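Local coordinates for serpin B3 (Homo sapiens, PDB 4ZK3), which probably inhibits proteases as a member of the serpin family and, in its Pso p27 form, builds large aggregates implicated in psoriasis, at residues 39-44 and 312-317; 105-110 and 172-177; 243-248 and 363-368. All blocks are in the same frame, centred on the assembly; numbering follows the deposited sequence.

Contact 1 of 3, residues 39-44 and 312-317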
ATOM      1  N   GLY A  39     -10.823   4.342  -6.464  1.00 22.12           N
ATOM      2  CA  GLY A  39     -11.119   5.658  -6.964  1.00 21.32           C
ATOM      3  C   GLY A  39     -11.587   5.555  -8.398  1.00 23.13           C
ATOM      4  O   GLY A  39     -12.533   6.224  -8.799  1.00 20.69           O
ATOM      5  N   MET A  40     -10.893   4.732  -9.193  1.00 20.61           N
ATOM      6  CA  MET A  40     -11.325   4.476 -10.560  1.00 19.76           C
ATOM      7  C   MET A  40     -12.692   3.799 -10.652  1.00 20.93           C
ATOM      8  O   MET A  40     -13.485   4.118 -11.577  1.00 24.37           O
ATOM      9  CB  MET A  40     -10.305   3.623 -11.294  1.00 19.38           C
ATOM     10  CG  MET A  40      -8.990   4.304 -11.629  1.00 18.91           C
ATOM     11  SD  MET A  40      -7.983   3.257 -12.739  1.00 21.25           S
ATOM     12  CE  MET A  40      -7.383   2.054 -11.566  1.00 19.85           C
ATOM     13  N   VAL A  41     -12.996   2.923  -9.701  1.00 20.22           N
ATOM     14  CA  VAL A  41     -14.356   2.347  -9.584  1.00 23.32           C
ATOM     15  C   VAL A  41     -15.412   3.426  -9.223  1.00 26.60           C
ATOM     16  O   VAL A  41     -16.455   3.536  -9.853  1.00 24.34           O
ATOM     17  CB  VAL A  41     -14.402   1.264  -8.518  1.00 23.47           C
ATOM     18  CG1 VAL A  41     -15.844   0.753  -8.361  1.00 24.95           C
ATOM     19  CG2 VAL A  41     -13.432   0.103  -8.815  1.00 23.13           C
ATOM     20  N   LEU A  42     -15.095   4.273  -8.242  1.00 27.77           N
ATOM     21  CA  LEU A  42     -16.011   5.343  -7.800  1.00 28.64           C
ATOM     22  C   LEU A  42     -16.451   6.261  -8.925  1.00 31.22           C
ATOM     23  O   LEU A  42     -17.620   6.560  -9.057  1.00 30.15           O
ATOM     24  CB  LEU A  42     -15.308   6.198  -6.737  1.00 28.89           C
ATOM     25  CG  LEU A  42     -16.077   7.333  -6.039  1.00 30.53           C
ATOM     26  CD1 LEU A  42     -17.458   6.877  -5.620  1.00 31.48           C
ATOM     27  CD2 LEU A  42     -15.288   7.839  -4.837  1.00 29.13           C
ATOM     28  N   LEU A  43     -15.497   6.730  -9.724  1.00 26.97           N
ATOM     29  CA  LEU A  43     -15.789   7.507 -10.915  1.00 28.23           C
ATOM     30  C   LEU A  43     -16.896   6.913 -11.799  1.00 27.29           C
ATOM     31  O   LEU A  43     -17.559   7.635 -12.528  1.00 28.92           O
ATOM     32  CB  LEU A  43     -14.490   7.642 -11.722  1.00 30.53           C
ATOM     33  CG  LEU A  43     -14.053   8.918 -12.391  1.00 36.89           C
ATOM     34  CD1 LEU A  43     -14.593  10.183 -11.753  1.00 36.69           C
ATOM     35  CD2 LEU A  43     -12.512   8.917 -12.479  1.00 36.90           C
ATOM     36  N   GLY A  44     -17.108   5.608 -11.800  1.00 26.34           N
ATOM     37  CA  GLY A  44     -18.199   5.067 -12.595  1.00 27.87           C
ATOM     38  C   GLY A  44     -19.420   4.628 -11.788  1.00 28.71           C
ATOM     39  O   GLY A  44     -20.384   4.095 -12.361  1.00 29.82           O
ATOM     40  N   ALA A 312     -25.696  -3.268  -7.309  1.00 35.81           N
ATOM     41  CA  ALA A 312     -24.595  -2.447  -7.845  1.00 33.39           C
ATOM     42  C   ALA A 312     -25.088  -1.426  -8.829  1.00 34.57           C
ATOM     43  O   ALA A 312     -25.855  -1.766  -9.736  1.00 38.72           O
ATOM     44  CB  ALA A 312     -23.578  -3.373  -8.544  1.00 34.13           C
ATOM     45  N   ASP A 313     -24.670  -0.181  -8.698  1.00 31.89           N
ATOM     46  CA  ASP A 313     -24.901   0.771  -9.759  1.00 36.55           C
ATOM     47  C   ASP A 313     -23.540   1.361 -10.227  1.00 35.08           C
ATOM     48  O   ASP A 313     -23.005   2.267  -9.584  1.00 33.10           O
ATOM     49  CB  ASP A 313     -25.870   1.876  -9.332  1.00 36.25           C
ATOM     50  CG  ASP A 313     -26.258   2.804 -10.493  1.00 41.85           C
ATOM     51  OD1 ASP A 313     -25.666   2.721 -11.606  1.00 45.31           O
ATOM     52  OD2 ASP A 313     -27.145   3.658 -10.307  1.00 40.82           O
ATOM     53  N   LEU A 314     -23.075   0.849 -11.375  1.00 34.99           N
ATOM     54  CA  LEU A 314     -21.836   1.219 -12.042  1.00 30.67           C
ATOM     55  C   LEU A 314     -22.220   1.681 -13.412  1.00 33.94           C
ATOM     56  O   LEU A 314     -21.464   1.542 -14.391  1.00 31.01           O
ATOM     57  CB  LEU A 314     -20.946  -0.026 -12.146  1.00 31.14           C
ATOM     58  CG  LEU A 314     -20.241  -0.443 -10.851  1.00 31.44           C
ATOM     59  CD1 LEU A 314     -19.343  -1.681 -11.032  1.00 30.70           C
ATOM     60  CD2 LEU A 314     -19.426   0.740 -10.323  1.00 29.28           C
ATOM     61  N   SER A 315     -23.406   2.272 -13.499  1.00 30.14           N
ATOM     62  CA  SER A 315     -23.961   2.716 -14.768  1.00 31.61           C
ATOM     63  C   SER A 315     -23.175   3.885 -15.314  1.00 31.62           C
ATOM     64  O   SER A 315     -23.320   4.261 -16.507  1.00 33.71           O
ATOM     65  CB  SER A 315     -25.441   3.108 -14.584  1.00 34.11           C
ATOM     66  OG  SER A 315     -25.590   4.210 -13.719  1.00 31.53           O
ATOM     67  N   GLY A 316     -22.345   4.498 -14.460  1.00 26.21           N
ATOM     68  CA  GLY A 316     -21.406   5.536 -14.947  1.00 27.50           C
ATOM     69  C   GLY A 316     -20.255   4.992 -15.825  1.00 25.31           C
ATOM     70  O   GLY A 316     -19.523   5.754 -16.500  1.00 26.12           O
ATOM     71  N   MET A 317     -20.102   3.683 -15.823  1.00 25.06           N
ATOM     72  CA  MET A 317     -19.070   3.029 -16.662  1.00 27.61           C
ATOM     73  C   MET A 317     -19.588   2.778 -18.067  1.00 31.62           C
ATOM     74  O   MET A 317     -18.817   2.870 -19.029  1.00 32.58           O
ATOM     75  CB  MET A 317     -18.640   1.715 -16.064  1.00 25.46           C
ATOM     76  CG  MET A 317     -17.786   1.874 -14.819  1.00 27.31           C
ATOM     77  SD  MET A 317     -17.178   0.303 -14.209  1.00 26.73           S
ATOM     78  CE  MET A 317     -16.230   0.740 -12.776  1.00 26.91           C
TER
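Met-317 sets its CG beside the backbone N and anti to its own carbonyl carbon (chi1 -72°), then runs on fully extended, and this long reach lays its methyl CE against the helix end, 4.0 Å from CA of Val-41. In Val-41 the branch anti to the backbone N, CG1 (chi1 176°), is the one that meets CD2 of Leu-314, at 4.1 Å, the two side chains meeting at a slant. CG1 of Val-41 therefore lies near both CD2 of Leu-314 and, more loosely, CE of Met-317.

The nearest pair of CA atoms belongs to two glycines, Gly-44 and Gly-316, 4.0 Å apart, a separation that is possible because neither carries a side chain. The stem of Met-317 also lies over this spot, its CG 3.9 Å from CA of Gly-44. The carbonyl oxygen of Gly-44 points into the turn, where CA of Leu-314 approaches it at 3.2 Å in a CA-H...O contact.

The turn that presents these groups is itself braced. OD1 of Asp-313 accepts from OG of Ser-315 at 2.6 Å, through its syn lone pair, and from N of Ser-315 at 3.0 Å, nearly in line with the C-O bond; the second bond makes an Asx turn. Two donors on one oxygen should hold the carboxylate in place. Behind the contact, Thr-49 OG1 bonds to the N of Asp-313, Ile-53 of helix 47-57 packs on Val-41, and Tyr-119 of helix 117-127 on Met-317. The arrangement joins the C-terminal end of helix 31-42, helix B of the serpin fold, to the short helical turn 315-318 within the buried helical part of that fold.

Contact 2 of 3, residues 105-110 and 172-177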
ATOM      1  N   ASN A 105      -1.971   3.289 -13.551  1.00 19.31           N
ATOM      2  CA  ASN A 105      -3.308   2.810 -13.549  1.00 19.23           C
ATOM      3  C   ASN A 105      -3.651   2.336 -14.920  1.00 20.26           C
ATOM      4  O   ASN A 105      -3.272   2.952 -15.899  1.00 20.75           O
ATOM      5  CB  ASN A 105      -4.231   3.977 -13.145  1.00 18.84           C
ATOM      6  CG  ASN A 105      -4.064   4.350 -11.718  1.00 20.25           C
ATOM      7  OD1 ASN A 105      -3.790   5.526 -11.338  1.00 21.93           O
ATOM      8  ND2 ASN A 105      -4.194   3.373 -10.898  1.00 18.29           N
ATOM      9  N   LYS A 106      -4.383   1.245 -15.026  1.00 19.29           N
ATOM     10  CA  LYS A 106      -4.781   0.735 -16.315  1.00 21.05           C
ATOM     11  C   LYS A 106      -6.130   0.021 -16.307  1.00 19.14           C
ATOM     12  O   LYS A 106      -6.456  -0.680 -15.389  1.00 18.93           O
ATOM     13  CB  LYS A 106      -3.699  -0.229 -16.876  1.00 25.02           C
ATOM     14  CG  LYS A 106      -3.894  -0.567 -18.369  1.00 28.11           C
ATOM     15  CD  LYS A 106      -2.689  -1.294 -18.928  1.00 29.59           C
ATOM     16  CE  LYS A 106      -2.844  -1.645 -20.392  1.00 36.18           C
ATOM     17  NZ  LYS A 106      -1.572  -2.143 -21.034  1.00 35.38           N
ATOM     18  N   LEU A 107      -6.893   0.213 -17.384  1.00 20.01           N
ATOM     19  CA  LEU A 107      -8.115  -0.490 -17.654  1.00 19.72           C
ATOM     20  C   LEU A 107      -7.913  -1.552 -18.741  1.00 19.01           C
ATOM     21  O   LEU A 107      -7.538  -1.262 -19.861  1.00 20.39           O
ATOM     22  CB  LEU A 107      -9.228   0.497 -18.027  1.00 20.19           C
ATOM     23  CG  LEU A 107     -10.511  -0.127 -18.581  1.00 22.53           C
ATOM     24  CD1 LEU A 107     -11.159  -1.091 -17.624  1.00 25.56           C
ATOM     25  CD2 LEU A 107     -11.536   0.891 -18.992  1.00 27.09           C
ATOM     26  N   PHE A 108      -8.213  -2.788 -18.406  1.00 22.31           N
ATOM     27  CA  PHE A 108      -8.231  -3.870 -19.364  1.00 21.83           C
ATOM     28  C   PHE A 108      -9.731  -4.204 -19.551  1.00 23.85           C
ATOM     29  O   PHE A 108     -10.411  -4.644 -18.627  1.00 24.80           O
ATOM     30  CB  PHE A 108      -7.491  -5.108 -18.876  1.00 23.20           C
ATOM     31  CG  PHE A 108      -5.992  -4.948 -18.741  1.00 23.45           C
ATOM     32  CD1 PHE A 108      -5.424  -4.489 -17.525  1.00 25.38           C
ATOM     33  CD2 PHE A 108      -5.142  -5.275 -19.764  1.00 25.22           C
ATOM     34  CE1 PHE A 108      -4.045  -4.331 -17.377  1.00 23.86           C
ATOM     35  CE2 PHE A 108      -3.752  -5.147 -19.604  1.00 23.98           C
ATOM     36  CZ  PHE A 108      -3.223  -4.684 -18.415  1.00 24.68           C
ATOM     37  N   GLY A 109     -10.255  -3.964 -20.747  1.00 24.62           N
ATOM     38  CA  GLY A 109     -11.639  -4.302 -20.997  1.00 23.26           C
ATOM     39  C   GLY A 109     -11.822  -5.320 -22.076  1.00 22.63           C
ATOM     40  O   GLY A 109     -11.012  -5.420 -22.979  1.00 23.29           O
ATOM     41  N   GLU A 110     -12.938  -6.032 -22.003  1.00 24.60           N
ATOM     42  CA  GLU A 110     -13.317  -6.922 -23.075  1.00 25.77           C
ATOM     43  C   GLU A 110     -13.347  -6.178 -24.412  1.00 29.49           C
ATOM     44  O   GLU A 110     -13.868  -5.058 -24.533  1.00 28.88           O
ATOM     45  CB  GLU A 110     -14.610  -7.639 -22.739  1.00 27.05           C
ATOM     46  CG  GLU A 110     -15.301  -8.245 -23.958  1.00 30.21           C
ATOM     47  CD  GLU A 110     -14.508  -9.312 -24.681  1.00 30.73           C
ATOM     48  OE1 GLU A 110     -13.694 -10.026 -24.049  1.00 33.42           O
ATOM     49  OE2 GLU A 110     -14.704  -9.422 -25.892  1.00 33.72           O
ATOM     50  N   THR A 172     -15.937 -12.102 -17.981  1.00 36.72           N
ATOM     51  CA  THR A 172     -15.270 -10.902 -17.415  1.00 31.74           C
ATOM     52  C   THR A 172     -15.296  -9.801 -18.413  1.00 30.72           C
ATOM     53  O   THR A 172     -14.994 -10.027 -19.566  1.00 29.02           O
ATOM     54  CB  THR A 172     -13.826 -11.235 -16.999  1.00 29.92           C
ATOM     55  OG1 THR A 172     -13.896 -12.093 -15.865  1.00 30.35           O
ATOM     56  CG2 THR A 172     -13.045  -9.997 -16.551  1.00 31.54           C
ATOM     57  N   THR A 173     -15.692  -8.585 -18.009  1.00 31.35           N
ATOM     58  CA  THR A 173     -15.630  -7.485 -18.971  1.00 32.53           C
ATOM     59  C   THR A 173     -14.646  -6.340 -18.643  1.00 26.41           C
ATOM     60  O   THR A 173     -14.337  -5.558 -19.535  1.00 27.71           O
ATOM     61  CB  THR A 173     -17.016  -6.899 -19.238  1.00 33.75           C
ATOM     62  OG1 THR A 173     -17.590  -6.480 -17.996  1.00 34.16           O
ATOM     63  CG2 THR A 173     -17.870  -7.936 -19.988  1.00 34.87           C
ATOM     64  N   LEU A 174     -14.170  -6.284 -17.392  1.00 30.49           N
ATOM     65  CA  LEU A 174     -13.378  -5.170 -16.853  1.00 29.13           C
ATOM     66  C   LEU A 174     -12.406  -5.689 -15.771  1.00 25.00           C
ATOM     67  O   LEU A 174     -12.811  -6.365 -14.862  1.00 23.43           O
ATOM     68  CB  LEU A 174     -14.361  -4.155 -16.242  1.00 33.49           C
ATOM     69  CG  LEU A 174     -13.783  -3.124 -15.273  1.00 35.68           C
ATOM     70  CD1 LEU A 174     -14.074  -1.689 -15.650  1.00 40.02           C
ATOM     71  CD2 LEU A 174     -14.301  -3.365 -13.884  1.00 35.00           C
ATOM     72  N   VAL A 175     -11.123  -5.383 -15.918  1.00 23.61           N
ATOM     73  CA  VAL A 175     -10.161  -5.443 -14.802  1.00 23.69           C
ATOM     74  C   VAL A 175      -9.440  -4.069 -14.726  1.00 19.44           C
ATOM     75  O   VAL A 175      -8.803  -3.600 -15.678  1.00 19.44           O
ATOM     76  CB  VAL A 175      -9.128  -6.544 -14.978  1.00 24.21           C
ATOM     77  CG1 VAL A 175      -8.090  -6.549 -13.844  1.00 25.11           C
ATOM     78  CG2 VAL A 175      -9.819  -7.918 -15.105  1.00 24.88           C
ATOM     79  N   LEU A 176      -9.601  -3.398 -13.602  1.00 18.52           N
ATOM     80  CA  LEU A 176      -8.916  -2.168 -13.366  1.00 19.38           C
ATOM     81  C   LEU A 176      -7.715  -2.521 -12.520  1.00 20.63           C
ATOM     82  O   LEU A 176      -7.834  -3.270 -11.550  1.00 20.47           O
ATOM     83  CB  LEU A 176      -9.823  -1.222 -12.631  1.00 21.09           C
ATOM     84  CG  LEU A 176     -10.980  -0.657 -13.449  1.00 19.79           C
ATOM     85  CD1 LEU A 176     -12.059  -0.073 -12.568  1.00 22.49           C
ATOM     86  CD2 LEU A 176     -10.461   0.441 -14.310  1.00 21.39           C
ATOM     87  N   VAL A 177      -6.559  -1.957 -12.850  1.00 19.18           N
ATOM     88  CA  VAL A 177      -5.350  -2.303 -12.161  1.00 20.25           C
ATOM     89  C   VAL A 177      -4.548  -1.082 -11.786  1.00 18.06           C
ATOM     90  O   VAL A 177      -4.461  -0.189 -12.565  1.00 17.25           O
ATOM     91  CB  VAL A 177      -4.515  -3.290 -13.011  1.00 22.02           C
ATOM     92  CG1 VAL A 177      -3.294  -3.707 -12.234  1.00 22.52           C
ATOM     93  CG2 VAL A 177      -5.344  -4.520 -13.317  1.00 23.27           C
TER
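Leu-107 projects from its strand between two leucines of the partner strand and is turned differently against each: it crosses Leu-174 at about a right angle, CD1 to CD1 3.6 Å, and Leu-176 at a slant, with its CD1 3.7 Å from CD2 of Leu-176. One methyl thus serves both neighbours. Its position follows from chi1 170°, which puts CG anti to the backbone N, whereas Leu-176 has CG anti to its carbonyl carbon.

On the other face of the sheet Phe-108 lies beside Val-175 and Val-177. The ring receives Val-175 O at its edge, in plane, while CG2 of Val-177 approaches obliquely, 4.2 Å from CD1 of Phe-108. Helix 140-153 packs over this face through Ile-147, and helices 31-42 and 117-127 lie against the leucine face.

Five backbone bonds fix the register. Those of the pair Phe-108 and Val-175 are the straighter, N of Phe-108 giving 173° at its hydrogen towards O of Val-175. The last differs: N of Glu-110 reaches O of Thr-173 at 2.9 Å from above the carbonyl plane, 43° out of it. On its other edge strand 174-185 has a classic beta bulge, Thr-173 and Leu-174 both facing Gly-351. The ladder joins strands 2 and 3 of serpin sheet A; strand 340-351, beyond 174-185, is probably the reactive loop itself, inserted as in cleaved serpins.

Contact 3 of 3, residues 243-248 and 363-368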
ATOM      1  N   MET A 243      11.490   6.099   5.555  1.00 19.27           N
ATOM      2  CA  MET A 243      10.889   4.921   6.149  1.00 19.03           C
ATOM      3  C   MET A 243      10.788   5.288   7.618  1.00 20.06           C
ATOM      4  O   MET A 243      11.782   5.688   8.214  1.00 21.13           O
ATOM      5  CB  MET A 243      11.737   3.660   6.008  1.00 18.51           C
ATOM      6  CG  MET A 243      11.146   2.463   6.780  1.00 20.51           C
ATOM      7  SD  MET A 243      11.857   0.833   6.492  1.00 21.19           S
ATOM      8  CE  MET A 243      11.223   0.361   4.888  1.00 21.31           C
ATOM      9  N   ILE A 244       9.598   5.177   8.155  1.00 20.24           N
ATOM     10  CA  ILE A 244       9.357   5.451   9.605  1.00 21.77           C
ATOM     11  C   ILE A 244       9.184   4.111  10.267  1.00 21.48           C
ATOM     12  O   ILE A 244       8.462   3.256   9.720  1.00 19.49           O
ATOM     13  CB  ILE A 244       8.049   6.214   9.803  1.00 22.81           C
ATOM     14  CG1 ILE A 244       8.101   7.516   9.047  1.00 26.61           C
ATOM     15  CG2 ILE A 244       7.721   6.411  11.297  1.00 24.70           C
ATOM     16  CD1 ILE A 244       9.315   8.322   9.289  1.00 27.32           C
ATOM     17  N   VAL A 245       9.786   3.923  11.432  1.00 20.23           N
ATOM     18  CA  VAL A 245       9.684   2.641  12.155  1.00 21.98           C
ATOM     19  C   VAL A 245       9.201   2.915  13.592  1.00 22.56           C
ATOM     20  O   VAL A 245       9.654   3.871  14.218  1.00 23.20           O
ATOM     21  CB  VAL A 245      11.050   1.909  12.215  1.00 19.99           C
ATOM     22  CG1 VAL A 245      10.976   0.639  13.048  1.00 20.47           C
ATOM     23  CG2 VAL A 245      11.576   1.570  10.842  1.00 19.94           C
ATOM     24  N   LEU A 246       8.275   2.093  14.056  1.00 23.38           N
ATOM     25  CA  LEU A 246       7.743   2.146  15.412  1.00 24.88           C
ATOM     26  C   LEU A 246       8.031   0.842  16.109  1.00 25.93           C
ATOM     27  O   LEU A 246       7.524  -0.231  15.704  1.00 23.59           O
ATOM     28  CB  LEU A 246       6.253   2.438  15.373  1.00 27.96           C
ATOM     29  CG  LEU A 246       5.881   3.816  14.819  1.00 31.38           C
ATOM     30  CD1 LEU A 246       5.439   3.690  13.385  1.00 35.12           C
ATOM     31  CD2 LEU A 246       4.790   4.511  15.637  1.00 36.21           C
ATOM     32  N   LEU A 247       8.870   0.946  17.161  1.00 26.86           N
ATOM     33  CA  LEU A 247       9.419  -0.168  17.912  1.00 25.87           C
ATOM     34  C   LEU A 247       8.896  -0.206  19.355  1.00 28.22           C
ATOM     35  O   LEU A 247       9.183   0.712  20.102  1.00 31.51           O
ATOM     36  CB  LEU A 247      10.949  -0.021  17.931  1.00 26.00           C
ATOM     37  CG  LEU A 247      11.678  -1.178  18.610  1.00 24.74           C
ATOM     38  CD1 LEU A 247      11.445  -2.490  17.851  1.00 29.65           C
ATOM     39  CD2 LEU A 247      13.141  -0.850  18.729  1.00 25.87           C
ATOM     40  N   PRO A 248       8.084  -1.218  19.726  1.00 28.51           N
ATOM     41  CA  PRO A 248       7.666  -1.276  21.148  1.00 30.74           C
ATOM     42  C   PRO A 248       8.918  -1.412  22.025  1.00 31.65           C
ATOM     43  O   PRO A 248       9.891  -2.085  21.600  1.00 31.54           O
ATOM     44  CB  PRO A 248       6.812  -2.550  21.220  1.00 30.16           C
ATOM     45  CG  PRO A 248       6.320  -2.730  19.784  1.00 29.43           C
ATOM     46  CD  PRO A 248       7.427  -2.247  18.915  1.00 28.26           C
ATOM     47  N   PHE A 363      18.030   1.777  19.203  1.00 36.18           N
ATOM     48  CA  PHE A 363      16.842   1.394  18.436  1.00 31.06           C
ATOM     49  C   PHE A 363      17.131   0.041  17.758  1.00 31.36           C
ATOM     50  O   PHE A 363      17.634  -0.029  16.632  1.00 34.18           O
ATOM     51  CB  PHE A 363      16.521   2.509  17.409  1.00 30.50           C
ATOM     52  CG  PHE A 363      15.130   2.459  16.879  1.00 28.61           C
ATOM     53  CD1 PHE A 363      14.114   3.155  17.487  1.00 26.75           C
ATOM     54  CD2 PHE A 363      14.844   1.738  15.726  1.00 27.53           C
ATOM     55  CE1 PHE A 363      12.835   3.107  16.987  1.00 27.58           C
ATOM     56  CE2 PHE A 363      13.554   1.679  15.216  1.00 27.93           C
ATOM     57  CZ  PHE A 363      12.539   2.349  15.856  1.00 26.93           C
ATOM     58  N   HIS A 364      16.824  -1.033  18.459  1.00 28.20           N
ATOM     59  CA  HIS A 364      17.185  -2.351  18.050  1.00 27.41           C
ATOM     60  C   HIS A 364      15.993  -3.129  17.664  1.00 27.96           C
ATOM     61  O   HIS A 364      15.327  -3.648  18.498  1.00 29.85           O
ATOM     62  CB  HIS A 364      17.847  -3.089  19.207  1.00 32.84           C
ATOM     63  CG  HIS A 364      19.218  -2.588  19.528  1.00 34.88           C
ATOM     64  ND1 HIS A 364      19.994  -3.133  20.542  1.00 39.28           N
ATOM     65  CD2 HIS A 364      19.961  -1.597  18.974  1.00 38.55           C
ATOM     66  CE1 HIS A 364      21.147  -2.493  20.600  1.00 35.70           C
ATOM     67  NE2 HIS A 364      21.156  -1.554  19.665  1.00 39.15           N
ATOM     68  N   CYS A 365      15.771  -3.277  16.362  1.00 26.97           N
ATOM     69  CA  CYS A 365      14.615  -3.976  15.846  1.00 26.53           C
ATOM     70  C   CYS A 365      14.820  -5.503  15.820  1.00 28.74           C
ATOM     71  O   CYS A 365      14.953  -6.082  14.749  1.00 24.38           O
ATOM     72  CB  CYS A 365      14.329  -3.436  14.446  1.00 25.81           C
ATOM     73  SG  CYS A 365      13.983  -1.668  14.469  1.00 26.34           S
ATOM     74  N   ASN A 366      14.848  -6.126  17.012  1.00 27.46           N
ATOM     75  CA  ASN A 366      15.045  -7.535  17.138  1.00 27.66           C
ATOM     76  C   ASN A 366      13.832  -8.162  17.753  1.00 29.14           C
ATOM     77  O   ASN A 366      13.941  -9.235  18.320  1.00 30.03           O
ATOM     78  CB  ASN A 366      16.307  -7.886  17.920  1.00 30.91           C
ATOM     79  CG  ASN A 366      16.367  -7.218  19.287  1.00 37.89           C
ATOM     80  OD1 ASN A 366      15.347  -6.872  19.893  1.00 36.32           O
ATOM     81  ND2 ASN A 366      17.558  -7.056  19.779  1.00 41.16           N
ATOM     82  N   HIS A 367      12.678  -7.499  17.616  1.00 24.11           N
ATOM     83  CA  HIS A 367      11.390  -8.069  17.973  1.00 27.15           C
ATOM     84  C   HIS A 367      10.409  -7.276  17.116  1.00 27.22           C
ATOM     85  O   HIS A 367      10.855  -6.367  16.409  1.00 25.04           O
ATOM     86  CB  HIS A 367      11.147  -7.983  19.504  1.00 28.72           C
ATOM     87  CG  HIS A 367      11.267  -6.602  20.069  1.00 31.05           C
ATOM     88  ND1 HIS A 367      12.480  -5.974  20.248  1.00 29.18           N
ATOM     89  CD2 HIS A 367      10.324  -5.730  20.507  1.00 31.02           C
ATOM     90  CE1 HIS A 367      12.279  -4.767  20.752  1.00 29.52           C
ATOM     91  NE2 HIS A 367      10.985  -4.609  20.950  1.00 29.56           N
ATOM     92  N   PRO A 368       9.125  -7.634  17.123  1.00 24.61           N
ATOM     93  CA  PRO A 368       8.218  -7.138  16.123  1.00 26.49           C
ATOM     94  C   PRO A 368       8.071  -5.647  16.100  1.00 26.82           C
ATOM     95  O   PRO A 368       8.013  -5.031  17.178  1.00 24.94           O
ATOM     96  CB  PRO A 368       6.907  -7.776  16.507  1.00 25.71           C
ATOM     97  CG  PRO A 368       7.309  -9.063  17.060  1.00 26.87           C
ATOM     98  CD  PRO A 368       8.554  -8.770  17.836  1.00 25.28           C
TER
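Sheets B and C of the serpin fold meet here, strand 243-248 packing against the end of strand 361-364 and the turn after it. The main bump is the forked tip of Leu-247, which enters a hollow walled by two rings. Its CD2 sits over the centre of the Phe-363 face, 4.1 Å from the ring centroid and only 1° off the normal, while its CD1 lies over the His-367 face, displaced towards the rim. Both are CH-pi contacts. The floor between the rings is the inverse gamma turn centred on Cys-365, whose CA is 4.0 Å from CD1 of Leu-247.

A second bump, CG1 of Val-245, fits at the edge of the Phe-363 ring, in its plane, 3.5 Å from CE2 of Phe-363. Next along the chain from Leu-247, CD of Pro-248 lies 3.3 Å from O of Pro-368. His-367 holds CG between its backbone N and carbonyl carbon (chi1 55°), and both ring nitrogens are used: ND1 donates in plane to OD1 of Asn-366, and NE2 donates to O of Pro-248 at 2.8 Å, 162° at the hydrogen.

From the N terminus, residues 39-44 open contact 1. Residues 105-110 and 172-177 then open and close contact 2, nested inside the loop that contact 1 will close. Residues 243-248 open contact 3 before 312-317 close contact 1, so contacts 1 and 3 cross along the chain, while contact 2 precedes contact 3 in series; residues 363-368 close the last. Contacts 1 and 2 touch, with Val-41 CG2 4.0 Å from Leu-176 CD1 and Met-40 CE 3.5 Å from Asn-105 ND2, tying helix B to sheet A. Contact 3, centred about 40 Å from contact 1, joins sheets B and C across the chain's centre from both.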